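Local coordinates for protein thrombomodulin (Homo sapiens, PDB 1DX5) that acts as an endothelial receptor and cofactor for thrombin activation of protein C, starting the activated protein C anticoagulant pathway, at residues A10-E13 with Y14-P18. Residues are numbered along the deposited sequence; the frame is centred on the assembly and turned at random.
Sequences ANCE and YQCQP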
loop_
_atom_site.group_PDB
_atom_site.type_symbol
_atom_site.label_atom_id
_atom_site.label_comp_id
_atom_site.label_asym_id
_atom_site.label_seq_id
_atom_site.Cartn_x
_atom_site.Cartn_y
_atom_site.Cartn_z
ATOM N N ALA E 10 -40.940 5.125 -15.177
ATOM C CA ALA E 10 -39.499 5.336 -15.066
ATOM C C ALA E 10 -38.850 4.484 -13.985
ATOM O O ALA E 10 -39.476 4.123 -12.998
ATOM C CB ALA E 10 -39.201 6.816 -14.822
ATOM N N ASN E 11 -37.580 4.172 -14.187
ATOM C CA ASN E 11 -36.829 3.366 -13.240
ATOM C C ASN E 11 -35.547 4.120 -12.847
ATOM O O ASN E 11 -34.438 3.731 -13.224
ATOM C CB ASN E 11 -36.483 2.018 -13.881
ATOM C CG ASN E 11 -36.006 0.919 -12.808
ATOM O OD1 ASN E 11 -36.169 1.219 -11.618
ATOM N ND2 ASN E 11 -35.492 -0.242 -13.229
ATOM N N CYS E 12 -35.717 5.226 -12.128
ATOM C CA CYS E 12 -34.585 6.027 -11.681
ATOM C C CYS E 12 -34.116 5.550 -10.317
ATOM O O CYS E 12 -34.923 5.162 -9.470
ATOM C CB CYS E 12 -34.966 7.505 -11.583
ATOM S SG CYS E 12 -35.596 8.234 -13.121
ATOM N N GLU E 13 -32.810 5.631 -10.094
ATOM C CA GLU E 13 -32.232 5.229 -8.823
ATOM C C GLU E 13 -32.679 6.139 -7.691
ATOM O O GLU E 13 -32.939 5.674 -6.571
ATOM C CB GLU E 13 -30.709 5.275 -8.896
ATOM C CG GLU E 13 -30.027 5.052 -7.550
ATOM C CD GLU E 13 -28.470 5.392 -7.594
ATOM O OE1 GLU E 13 -27.811 4.974 -8.556
ATOM O OE2 GLU E 13 -27.984 6.082 -6.676
ATOM N N TYR E 14 -32.711 7.440 -7.961
ATOM C CA TYR E 14 -33.093 8.383 -6.932
ATOM C C TYR E 14 -34.472 9.010 -7.164
ATOM O O TYR E 14 -35.434 8.618 -6.522
ATOM C CB TYR E 14 -31.992 9.425 -6.726
ATOM C CG TYR E 14 -32.204 10.268 -5.483
ATOM C CD1 TYR E 14 -32.057 9.718 -4.200
ATOM C CD2 TYR E 14 -32.611 11.595 -5.587
ATOM C CE1 TYR E 14 -32.318 10.481 -3.049
ATOM C CE2 TYR E 14 -32.878 12.365 -4.451
ATOM C CZ TYR E 14 -32.727 11.805 -3.190
ATOM O OH TYR E 14 -32.963 12.580 -2.085
ATOM N N GLN E 15 -34.568 9.970 -8.076
ATOM C CA GLN E 15 -35.840 10.617 -8.392
ATOM C C GLN E 15 -36.032 10.766 -9.884
ATOM O O GLN E 15 -35.093 10.589 -10.667
ATOM C CB GLN E 15 -35.951 11.996 -7.743
ATOM C CG GLN E 15 -36.216 11.961 -6.232
ATOM C CD GLN E 15 -36.169 13.431 -5.581
ATOM O OE1 GLN E 15 -36.558 13.520 -4.409
ATOM N NE2 GLN E 15 -35.723 14.459 -6.306
ATOM N N CYS E 16 -37.248 11.147 -10.256
ATOM C CA CYS E 16 -37.631 11.344 -11.646
ATOM C C CYS E 16 -38.363 12.670 -11.758
ATOM O O CYS E 16 -39.222 12.977 -10.932
ATOM C CB CYS E 16 -38.578 10.218 -12.102
ATOM S SG CYS E 16 -39.106 10.329 -13.847
ATOM N N GLN E 17 -37.994 13.465 -12.759
ATOM C CA GLN E 17 -38.636 14.746 -13.011
ATOM C C GLN E 17 -39.153 14.718 -14.447
ATOM O O GLN E 17 -38.401 14.435 -15.384
ATOM C CB GLN E 17 -37.647 15.905 -12.840
ATOM C CG GLN E 17 -37.269 16.198 -11.418
ATOM C CD GLN E 17 -36.229 17.420 -11.294
ATOM O OE1 GLN E 17 -35.590 17.690 -12.309
ATOM N NE2 GLN E 17 -36.088 18.051 -10.136
ATOM N N PRO E 18 -40.454 14.980 -14.636
ATOM C CA PRO E 18 -41.041 14.972 -15.979
ATOM C C PRO E 18 -40.710 16.208 -16.814
ATOM O O PRO E 18 -40.545 17.321 -16.296
ATOM C CB PRO E 18 -42.537 14.865 -15.695
ATOM C CG PRO E 18 -42.685 15.645 -14.428
ATOM C CD PRO E 18 -41.488 15.188 -13.605
#
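With SG of C12 turned opposite its own carbonyl carbon (chi1 -57°) and SG of C16 swung anti to its backbone N (chi1 -179°), the two cysteines meet on the inner side of a turn in the fourth EGF-like domain. The chain folds back at E13 and Y14 and enters strand 15-18, which pairs antiparallel with strand 24-27. C12 SG rests 3.7 Å from C16 CB, while the sulfurs themselves, C12 SG and C16 SG, stand 4.2 Å apart and are not bonded to each other. Each instead belongs to a separate disulfide, C12 to C26 and C16 to C7, so two of the domain's cross-links lie side by side here. C12 CB also packs closely on the backbone, 3.2 Å from Q15 O. At the turn itself, OE1 of the extended E13 side chain accepts a hydrogen bond from the backbone N of C42, linking the turn to the start of strand 42-44. The Y14 side chain leaves the turn and touches A29. A10 and C16 both touch Y24 of strand 24-27, and the methyl CB of A10 sits 3.6 Å from C16 SG.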